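Local coordinates for aspartokinase (Clostridium acetobutylicum, PDB 3TVI), which probably catalyses the ATP-dependent phosphorylation of the beta-carboxyl group of L-aspartate, the first step towards threonine, methionine and lysine, at residues T52-V62 with I103-A113; L86-L96 with Y118-Y127. All coordinates share one frame; numbering follows the deposited sequence.

Contact 1. Residues T52-V62 with I103-A113; sequences TDLLYLCNAHV and IENGASSDYAA
Y56 and A113 make the aromatic part of this contact, a CH-pi interaction in which A113 CB sits 3.5 Å from the centroid of the Y56 ring and 19° off its normal. The methyl lies over one face, displaced toward the rim, near CZ and CE1. With CG beside its own backbone N (chi1 -81°), Y56 sends its ring out across the start of the other helix.

Apolar contacts continue beside the ring. T52 CG2 approaches A113 CB at 3.8 Å, and N59 CB faces A112 CB at 4.0 Å. At the far end V62 CG2 meets I103 CG2 at 3.8 Å and also lies over the last helical turn at I103 and E104. L55 points its isobutyl group at the backbone of A112 and A113, and reaches the CD1 of I103 more loosely.

No hydrogen bond joins the two segments; the amide of N59, its CG anti to the backbone N, instead lies against S109, with ND2 3.4 Å from S109 CB. Within 103-113, S108 N-caps the new helix: its OG accepts from Y111 N at 3.0 Å.

The 52-62 segment and the opening turn of helix 109-127 (109-113) run roughly antiparallel, at 141°, with axes 8.3 Å apart. Residues 105-108 turn the chain from helix 92-104 into helix 109-127, and helix 51-63 packs across that turn. V71 and I75 of helix 69-85 back C58, while T52, a predicted substrate-binding residue, touches E117, another, one turn further along helix 109-127.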
loop_
_atom_site.group_PDB
_atom_site.type_symbol
_atom_site.label_atom_id
_atom_site.label_comp_id
_atom_site.label_asym_id
_atom_site.label_seq_id
_atom_site.Cartn_x
_atom_site.Cartn_y
_atom_site.Cartn_z
ATOM N N THR B 52 8.893 19.507 -35.928
ATOM C CA THR B 52 7.994 18.364 -36.008
ATOM C C THR B 52 6.537 18.787 -35.887
ATOM O O THR B 52 5.685 18.289 -36.617
ATOM C CB THR B 52 8.311 17.321 -34.936
ATOM O OG1 THR B 52 9.715 17.055 -34.946
ATOM C CG2 THR B 52 7.553 16.038 -35.207
ATOM N N ASP B 53 6.252 19.718 -34.986
ATOM C CA ASP B 53 4.897 20.229 -34.859
ATOM C C ASP B 53 4.453 20.890 -36.156
ATOM O O ASP B 53 3.344 20.639 -36.635
ATOM C CB ASP B 53 4.783 21.226 -33.706
ATOM C CG ASP B 53 4.786 20.559 -32.339
ATOM O OD1 ASP B 53 4.863 19.307 -32.253
ATOM O OD2 ASP B 53 4.704 21.315 -31.342
ATOM N N LEU B 54 5.318 21.735 -36.719
ATOM C CA LEU B 54 4.995 22.437 -37.962
ATOM C C LEU B 54 4.791 21.462 -39.109
ATOM O O LEU B 54 3.901 21.659 -39.943
ATOM C CB LEU B 54 6.064 23.476 -38.319
ATOM C CG LEU B 54 5.665 24.922 -37.990
ATOM C CD1 LEU B 54 5.202 25.043 -36.539
ATOM C CD2 LEU B 54 6.802 25.892 -38.295
ATOM N N LEU B 55 5.600 20.404 -39.146
ATOM C CA LEU B 55 5.363 19.330 -40.105
ATOM C C LEU B 55 3.920 18.811 -39.972
ATOM O O LEU B 55 3.131 18.954 -40.909
ATOM C CB LEU B 55 6.396 18.198 -39.963
ATOM C CG LEU B 55 7.759 18.493 -40.606
ATOM C CD1 LEU B 55 8.745 17.353 -40.394
ATOM C CD2 LEU B 55 7.604 18.778 -42.087
ATOM N N TYR B 56 3.561 18.261 -38.812
ATOM C CA TYR B 56 2.183 17.823 -38.572
ATOM C C TYR B 56 1.185 18.829 -39.120
ATOM O O TYR B 56 0.196 18.452 -39.747
ATOM C CB TYR B 56 1.889 17.650 -37.078
ATOM C CG TYR B 56 2.358 16.354 -36.467
ATOM C CD1 TYR B 56 1.947 15.128 -36.975
ATOM C CD2 TYR B 56 3.191 16.356 -35.357
ATOM C CE1 TYR B 56 2.368 13.938 -36.401
ATOM C CE2 TYR B 56 3.616 15.176 -34.772
ATOM C CZ TYR B 56 3.202 13.966 -35.291
ATOM O OH TYR B 56 3.636 12.790 -34.705
ATOM N N LEU B 57 1.435 20.112 -38.874
ATOM C CA LEU B 57 0.494 21.142 -39.293
ATOM C C LEU B 57 0.333 21.173 -40.814
ATOM O O LEU B 57 -0.773 21.387 -41.314
ATOM C CB LEU B 57 0.900 22.514 -38.751
ATOM C CG LEU B 57 -0.002 23.671 -39.178
ATOM C CD1 LEU B 57 -1.462 23.336 -38.943
ATOM C CD2 LEU B 57 0.373 24.945 -38.448
ATOM N N CYS B 58 1.415 20.948 -41.554
ATOM C CA CYS B 58 1.299 20.840 -43.009
ATOM C C CYS B 58 0.298 19.743 -43.361
ATOM O O CYS B 58 -0.656 19.980 -44.111
ATOM C CB CYS B 58 2.649 20.546 -43.656
ATOM S SG CYS B 58 3.913 21.768 -43.253
ATOM N N ASN B 59 0.509 18.556 -42.787
ATOM C CA ASN B 59 -0.396 17.420 -42.963
ATOM C C ASN B 59 -1.844 17.821 -42.683
ATOM O O ASN B 59 -2.768 17.346 -43.350
ATOM C CB ASN B 59 0.024 16.267 -42.049
ATOM C CG ASN B 59 -0.894 15.067 -42.155
ATOM O OD1 ASN B 59 -1.038 14.486 -43.222
ATOM N ND2 ASN B 59 -1.511 14.682 -41.040
ATOM N N ALA B 60 -2.037 18.700 -41.701
ATOM C CA ALA B 60 -3.364 19.215 -41.397
ATOM C C ALA B 60 -3.927 20.021 -42.571
ATOM O O ALA B 60 -5.118 19.921 -42.881
ATOM C CB ALA B 60 -3.334 20.056 -40.133
ATOM N N HIS B 61 -3.085 20.815 -43.229
ATOM C CA HIS B 61 -3.539 21.532 -44.413
ATOM C C HIS B 61 -3.968 20.567 -45.477
ATOM O O HIS B 61 -5.008 20.758 -46.105
ATOM C CB HIS B 61 -2.462 22.458 -44.957
ATOM C CG HIS B 61 -2.219 23.665 -44.101
ATOM N ND1 HIS B 61 -1.579 23.592 -42.929
ATOM C CD2 HIS B 61 -2.561 25.003 -44.285
ATOM C CE1 HIS B 61 -1.509 24.817 -42.384
ATOM N NE2 HIS B 61 -2.113 25.681 -43.215
ATOM N N VAL B 62 -3.176 19.513 -45.672
ATOM C CA VAL B 62 -3.468 18.495 -46.682
ATOM C C VAL B 62 -4.779 17.759 -46.388
ATOM O O VAL B 62 -5.588 17.547 -47.293
ATOM C CB VAL B 62 -2.297 17.505 -46.822
ATOM C CG1 VAL B 62 -2.723 16.251 -47.568
ATOM C CG2 VAL B 62 -1.147 18.180 -47.543
ATOM N N ILE B 103 4.059 15.337 -49.274
ATOM C CA ILE B 103 3.032 15.677 -48.290
ATOM C C ILE B 103 1.754 16.144 -48.980
ATOM O O ILE B 103 0.674 15.615 -48.708
ATOM C CB ILE B 103 3.523 16.755 -47.295
ATOM C CG1 ILE B 103 4.591 16.176 -46.376
ATOM C CG2 ILE B 103 2.385 17.285 -46.437
ATOM C CD1 ILE B 103 4.941 17.091 -45.226
ATOM N N GLU B 104 1.876 17.116 -49.879
ATOM C CA GLU B 104 0.700 17.626 -50.587
ATOM C C GLU B 104 0.155 16.662 -51.659
ATOM O O GLU B 104 -0.902 16.922 -52.243
ATOM C CB GLU B 104 0.949 19.026 -51.162
ATOM C CG GLU B 104 1.999 19.129 -52.248
ATOM C CD GLU B 104 2.349 20.576 -52.568
ATOM O OE1 GLU B 104 1.816 21.493 -51.892
ATOM O OE2 GLU B 104 3.159 20.799 -53.498
ATOM N N ASN B 105 0.870 15.560 -51.907
ATOM C CA ASN B 105 0.329 14.440 -52.673
ATOM C C ASN B 105 -0.092 13.303 -51.747
ATOM O O ASN B 105 -0.028 12.132 -52.109
ATOM C CB ASN B 105 1.327 13.959 -53.728
ATOM C CG ASN B 105 1.502 14.960 -54.857
ATOM O OD1 ASN B 105 0.940 14.793 -55.941
ATOM N ND2 ASN B 105 2.268 16.018 -54.603
ATOM N N GLY B 106 -0.511 13.658 -50.540
ATOM C CA GLY B 106 -1.242 12.738 -49.679
ATOM C C GLY B 106 -0.406 11.777 -48.869
ATOM O O GLY B 106 -0.815 10.640 -48.650
ATOM N N ALA B 107 0.753 12.229 -48.403
ATOM C CA ALA B 107 1.583 11.410 -47.518
ATOM C C ALA B 107 0.962 11.348 -46.121
ATOM O O ALA B 107 0.276 12.279 -45.699
ATOM C CB ALA B 107 2.996 11.967 -47.451
ATOM N N SER B 108 1.216 10.252 -45.409
ATOM C CA SER B 108 0.650 10.042 -44.067
ATOM C C SER B 108 1.205 11.037 -43.075
ATOM O O SER B 108 2.251 11.646 -43.313
ATOM C CB SER B 108 0.927 8.619 -43.561
ATOM O OG SER B 108 2.308 8.385 -43.360
ATOM N N SER B 109 0.498 11.210 -41.964
ATOM C CA SER B 109 1.008 12.022 -40.875
ATOM C C SER B 109 2.365 11.476 -40.466
ATOM O O SER B 109 3.334 12.226 -40.384
ATOM C CB SER B 109 0.065 11.993 -39.681
ATOM O OG SER B 109 0.020 10.691 -39.127
ATOM N N ASP B 110 2.439 10.167 -40.239
ATOM C CA ASP B 110 3.695 9.538 -39.831
ATOM C C ASP B 110 4.857 9.916 -40.764
ATOM O O ASP B 110 5.940 10.270 -40.305
ATOM C CB ASP B 110 3.550 8.012 -39.736
ATOM C CG ASP B 110 2.895 7.562 -38.438
ATOM O OD1 ASP B 110 1.928 8.220 -37.993
ATOM O OD2 ASP B 110 3.342 6.543 -37.865
ATOM N N TYR B 111 4.630 9.857 -42.069
ATOM C CA TYR B 111 5.624 10.331 -43.013
ATOM C C TYR B 111 5.940 11.807 -42.745
ATOM O O TYR B 111 7.098 12.194 -42.567
ATOM C CB TYR B 111 5.134 10.165 -44.455
ATOM C CG TYR B 111 6.094 10.775 -45.442
ATOM C CD1 TYR B 111 5.921 12.075 -45.894
ATOM C CD2 TYR B 111 7.206 10.073 -45.873
ATOM C CE1 TYR B 111 6.809 12.648 -46.775
ATOM C CE2 TYR B 111 8.101 10.638 -46.753
ATOM C CZ TYR B 111 7.897 11.925 -47.205
ATOM O OH TYR B 111 8.791 12.496 -48.088
ATOM N N ALA B 112 4.893 12.624 -42.723
ATOM C CA ALA B 112 5.029 14.057 -42.504
ATOM C C ALA B 112 5.983 14.374 -41.350
ATOM O O ALA B 112 7.024 14.979 -41.556
ATOM C CB ALA B 112 3.663 14.675 -42.242
ATOM N N ALA B 113 5.627 13.935 -40.146
ATOM C CA ALA B 113 6.335 14.342 -38.930
ATOM C C ALA B 113 7.733 13.730 -38.814
ATOM O O ALA B 113 8.615 14.302 -38.153
ATOM C CB ALA B 113 5.507 14.002 -37.699
#

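Contact 2. Residues L86-L96 with Y118-Y127; sequences LNIDMDIAYYL and YLNGVILAKY
I88 reaches across to K126, I123 and Y127, and its side chain can be followed outward atom by atom. CB directs two branches at helix 118-127. The short one, CG2, is anti to the backbone N and lies 3.7 Å from K126 CG, where the I88 and K126 side chains pass each other in opposite directions. The longer branch, with CG1 beside the backbone N (chi1 -56°) and then fully extended, brings CG1 to 3.8 Å from Y127 CD2. Its tip, CD1, ends between two residues one turn apart, 3.5 Å from Y127 CD2 and 3.9 Å from I123 CG2.

L86 meets the same tyrosine differently. Its CG stands over a face of the Y127 ring in a CH-pi contact, 4.2 Å from the centroid and 25° off the normal, while the two side chains cross at about a right angle.

Further along, the extended chi2 of selenomethionine M90 carries SE to I123 CA, and the bend at the last torsion swings CE toward the carbonyl O of V122. I92 CD1 lies among L119, V122 and I123. The Y95 ring has V122 CG2 over one face and the Y118 hydroxyl at its edge, and L96 CD2 closes the row against L119 CD1 at 3.7 Å. No hydrogen bond crosses this largely apolar seam.

The 92-96 start of helix 92-104 runs nearly antiparallel to the 118-127 end of helix 109-127, at 158°. Around the latter, Y79 of helix 69-85 packs on L119 and I123, F20 and K24 of helix 17-28 meet L124 and Y127, and F132 of strand 131-132 touches V122 and A125.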
loop_
_atom_site.group_PDB
_atom_site.type_symbol
_atom_site.label_atom_id
_atom_site.label_comp_id
_atom_site.label_asym_id
_atom_site.label_seq_id
_atom_site.Cartn_x
_atom_site.Cartn_y
_atom_site.Cartn_z
ATOM N N LEU B 86 26.623 26.357 -42.081
ATOM C CA LEU B 86 27.641 25.298 -42.045
ATOM C C LEU B 86 28.406 25.228 -43.358
ATOM O O LEU B 86 29.467 24.612 -43.428
ATOM C CB LEU B 86 27.009 23.929 -41.737
ATOM C CG LEU B 86 26.907 23.488 -40.277
ATOM C CD1 LEU B 86 27.000 24.653 -39.307
ATOM C CD2 LEU B 86 25.633 22.683 -40.063
ATOM N N ASN B 87 27.843 25.831 -44.400
ATOM C CA ASN B 87 28.524 25.974 -45.675
ATOM C C ASN B 87 28.801 24.595 -46.283
ATOM O O ASN B 87 29.887 24.318 -46.783
ATOM C CB ASN B 87 29.801 26.799 -45.467
ATOM C CG ASN B 87 30.616 26.952 -46.723
ATOM O OD1 ASN B 87 31.807 26.639 -46.733
ATOM N ND2 ASN B 87 29.987 27.425 -47.789
ATOM N N ILE B 88 27.785 23.740 -46.249
ATOM C CA ILE B 88 27.929 22.348 -46.654
ATOM C C ILE B 88 27.678 22.204 -48.146
ATOM O O ILE B 88 26.821 22.890 -48.709
ATOM C CB ILE B 88 26.953 21.450 -45.878
ATOM C CG1 ILE B 88 27.183 21.640 -44.376
ATOM C CG2 ILE B 88 27.109 19.995 -46.294
ATOM C CD1 ILE B 88 26.294 20.798 -43.493
ATOM N N ASP B 89 28.419 21.298 -48.779
ATOM C CA ASP B 89 28.375 21.150 -50.231
ATOM C C ASP B 89 27.226 20.261 -50.687
ATOM O O ASP B 89 27.434 19.126 -51.118
ATOM C CB ASP B 89 29.700 20.595 -50.739
ATOM C CG ASP B 89 29.763 20.553 -52.242
ATOM O OD1 ASP B 89 29.297 21.526 -52.880
ATOM O OD2 ASP B 89 30.266 19.544 -52.782
HETATM N N MSE B 90 26.014 20.790 -50.593
HETATM C CA MSE B 90 24.824 20.038 -50.972
HETATM C C MSE B 90 23.711 20.976 -51.311
HETATM O O MSE B 90 23.793 22.178 -51.043
HETATM C CB MSE B 90 24.364 19.117 -49.850
HETATM C CG MSE B 90 23.489 19.842 -48.833
HETATM SE SE MSE B 90 23.099 18.642 -47.332
HETATM C CE MSE B 90 22.575 17.016 -48.323
ATOM N N ASP B 91 22.647 20.414 -51.881
ATOM C CA ASP B 91 21.455 21.165 -52.247
ATOM C C ASP B 91 20.261 20.646 -51.453
ATOM O O ASP B 91 19.550 19.738 -51.890
ATOM C CB ASP B 91 21.199 21.027 -53.747
ATOM C CG ASP B 91 19.838 21.542 -54.156
ATOM O OD1 ASP B 91 19.383 22.539 -53.544
ATOM O OD2 ASP B 91 19.233 20.955 -55.091
ATOM N N ILE B 92 20.040 21.241 -50.288
ATOM C CA ILE B 92 18.996 20.785 -49.374
ATOM C C ILE B 92 17.589 20.945 -49.962
ATOM O O ILE B 92 16.671 20.198 -49.605
ATOM C CB ILE B 92 19.096 21.503 -48.005
ATOM C CG1 ILE B 92 18.205 20.826 -46.956
ATOM C CG2 ILE B 92 18.734 22.972 -48.139
ATOM C CD1 ILE B 92 18.467 19.345 -46.794
ATOM N N ALA B 93 17.420 21.912 -50.861
ATOM C CA ALA B 93 16.130 22.136 -51.500
ATOM C C ALA B 93 15.651 20.883 -52.228
ATOM O O ALA B 93 14.478 20.554 -52.181
ATOM C CB ALA B 93 16.210 23.310 -52.452
ATOM N N TYR B 94 16.563 20.177 -52.888
ATOM C CA TYR B 94 16.230 18.907 -53.536
ATOM C C TYR B 94 15.471 18.002 -52.564
ATOM O O TYR B 94 14.535 17.308 -52.952
ATOM C CB TYR B 94 17.508 18.217 -54.047
ATOM C CG TYR B 94 17.331 16.784 -54.529
ATOM C CD1 TYR B 94 16.328 16.443 -55.430
ATOM C CD2 TYR B 94 18.193 15.772 -54.098
ATOM C CE1 TYR B 94 16.173 15.132 -55.869
ATOM C CE2 TYR B 94 18.048 14.460 -54.534
ATOM C CZ TYR B 94 17.038 14.143 -55.417
ATOM O OH TYR B 94 16.895 12.846 -55.857
ATOM N N TYR B 95 15.877 18.029 -51.298
ATOM C CA TYR B 95 15.260 17.212 -50.268
ATOM C C TYR B 95 13.986 17.848 -49.756
ATOM O O TYR B 95 12.933 17.215 -49.773
ATOM C CB TYR B 95 16.244 16.972 -49.132
ATOM C CG TYR B 95 17.430 16.187 -49.608
ATOM C CD1 TYR B 95 17.336 14.816 -49.791
ATOM C CD2 TYR B 95 18.635 16.811 -49.917
ATOM C CE1 TYR B 95 18.414 14.082 -50.246
ATOM C CE2 TYR B 95 19.716 16.080 -50.375
ATOM C CZ TYR B 95 19.590 14.717 -50.537
ATOM O OH TYR B 95 20.634 13.966 -50.984
ATOM N N LEU B 96 14.076 19.097 -49.312
ATOM C CA LEU B 96 12.891 19.844 -48.895
ATOM C C LEU B 96 11.798 19.794 -49.967
ATOM O O LEU B 96 10.695 19.302 -49.719
ATOM C CB LEU B 96 13.258 21.289 -48.592
ATOM C CG LEU B 96 14.130 21.460 -47.349
ATOM C CD1 LEU B 96 15.013 22.688 -47.480
ATOM C CD2 LEU B 96 13.271 21.530 -46.090
ATOM N N TYR B 118 14.749 12.752 -40.613
ATOM C CA TYR B 118 15.257 12.478 -41.966
ATOM C C TYR B 118 16.142 13.607 -42.515
ATOM O O TYR B 118 17.258 13.357 -42.971
ATOM C CB TYR B 118 14.082 12.218 -42.925
ATOM C CG TYR B 118 14.491 12.014 -44.359
ATOM C CD1 TYR B 118 14.855 10.762 -44.826
ATOM C CD2 TYR B 118 14.526 13.082 -45.251
ATOM C CE1 TYR B 118 15.243 10.572 -46.143
ATOM C CE2 TYR B 118 14.914 12.903 -46.568
ATOM C CZ TYR B 118 15.270 11.644 -47.006
ATOM O OH TYR B 118 15.664 11.459 -48.312
ATOM N N LEU B 119 15.655 14.842 -42.474
ATOM C CA LEU B 119 16.417 15.946 -43.052
ATOM C C LEU B 119 17.731 16.148 -42.294
ATOM O O LEU B 119 18.793 16.277 -42.904
ATOM C CB LEU B 119 15.596 17.236 -43.077
ATOM C CG LEU B 119 14.411 17.253 -44.051
ATOM C CD1 LEU B 119 13.579 18.519 -43.893
ATOM C CD2 LEU B 119 14.901 17.113 -45.479
ATOM N N ASN B 120 17.665 16.156 -40.966
ATOM C CA ASN B 120 18.882 16.189 -40.155
ATOM C C ASN B 120 19.805 15.029 -40.501
ATOM O O ASN B 120 21.034 15.164 -40.493
ATOM C CB ASN B 120 18.546 16.144 -38.662
ATOM C CG ASN B 120 18.259 17.514 -38.090
ATOM O OD1 ASN B 120 18.318 18.510 -38.798
ATOM N ND2 ASN B 120 17.953 17.570 -36.800
ATOM N N GLY B 121 19.207 13.882 -40.797
ATOM C CA GLY B 121 19.976 12.710 -41.154
ATOM C C GLY B 121 20.781 12.958 -42.401
ATOM O O GLY B 121 21.978 12.727 -42.423
ATOM N N VAL B 122 20.114 13.452 -43.435
ATOM C CA VAL B 122 20.753 13.612 -44.740
ATOM C C VAL B 122 21.817 14.710 -44.689
ATOM O O VAL B 122 22.854 14.598 -45.343
ATOM C CB VAL B 122 19.722 13.882 -45.853
ATOM C CG1 VAL B 122 18.762 12.711 -45.970
ATOM C CG2 VAL B 122 18.953 15.158 -45.574
ATOM N N ILE B 123 21.561 15.746 -43.891
ATOM C CA ILE B 123 22.511 16.838 -43.692
ATOM C C ILE B 123 23.753 16.338 -42.971
ATOM O O ILE B 123 24.879 16.634 -43.374
ATOM C CB ILE B 123 21.902 17.976 -42.851
ATOM C CG1 ILE B 123 20.802 18.689 -43.625
ATOM C CG2 ILE B 123 22.969 18.982 -42.447
ATOM C CD1 ILE B 123 20.051 19.699 -42.793
ATOM N N LEU B 124 23.533 15.592 -41.893
ATOM C CA LEU B 124 24.628 15.073 -41.088
ATOM C C LEU B 124 25.486 14.064 -41.826
ATOM O O LEU B 124 26.684 14.013 -41.606
ATOM C CB LEU B 124 24.112 14.419 -39.804
ATOM C CG LEU B 124 23.908 15.306 -38.574
ATOM C CD1 LEU B 124 24.250 14.520 -37.307
ATOM C CD2 LEU B 124 24.753 16.574 -38.652
ATOM N N ALA B 125 24.886 13.250 -42.683
ATOM C CA ALA B 125 25.668 12.290 -43.449
ATOM C C ALA B 125 26.683 13.043 -44.312
ATOM O O ALA B 125 27.836 12.628 -44.443
ATOM C CB ALA B 125 24.768 11.408 -44.307
ATOM N N LYS B 126 26.256 14.166 -44.879
ATOM C CA LYS B 126 27.142 14.970 -45.708
ATOM C C LYS B 126 28.167 15.648 -44.828
ATOM O O LYS B 126 29.365 15.525 -45.061
ATOM C CB LYS B 126 26.357 16.017 -46.501
ATOM C CG LYS B 126 27.119 16.611 -47.670
ATOM C CD LYS B 126 27.306 15.610 -48.802
ATOM C CE LYS B 126 28.511 15.968 -49.666
ATOM N NZ LYS B 126 28.991 14.819 -50.486
ATOM N N TYR B 127 27.681 16.328 -43.797
ATOM C CA TYR B 127 28.512 17.167 -42.940
ATOM C C TYR B 127 29.576 16.392 -42.194
ATOM O O TYR B 127 30.659 16.927 -41.922
ATOM C CB TYR B 127 27.629 17.895 -41.935
ATOM C CG TYR B 127 28.339 18.901 -41.055
ATOM C CD1 TYR B 127 28.222 18.844 -39.677
ATOM C CD2 TYR B 127 29.096 19.918 -41.598
ATOM C CE1 TYR B 127 28.846 19.772 -38.866
ATOM C CE2 TYR B 127 29.729 20.847 -40.797
ATOM C CZ TYR B 127 29.600 20.768 -39.434
ATOM O OH TYR B 127 30.225 21.688 -38.630
#

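Overall arrangement
Both contacts lie within the amino acid kinase family region and draw on the same two helices, 92-104 and 109-127. Their centres are 20 Å apart, with nearest atoms about 6 Å apart and not touching. The segments alternate along the chain: 52-62, 86-96, 103-113, 118-127. Contact 1 lies at the turn joining the paired helices, where helix 51-63 packs on it, whereas contact 2 lies at the other end of the pair, where the chain enters helix 92-104. Helix 69-85 touches residues of both. Helix 109-127 thus links the two regions, and it carries E117, a predicted substrate-binding residue, between the segments it contributes to them.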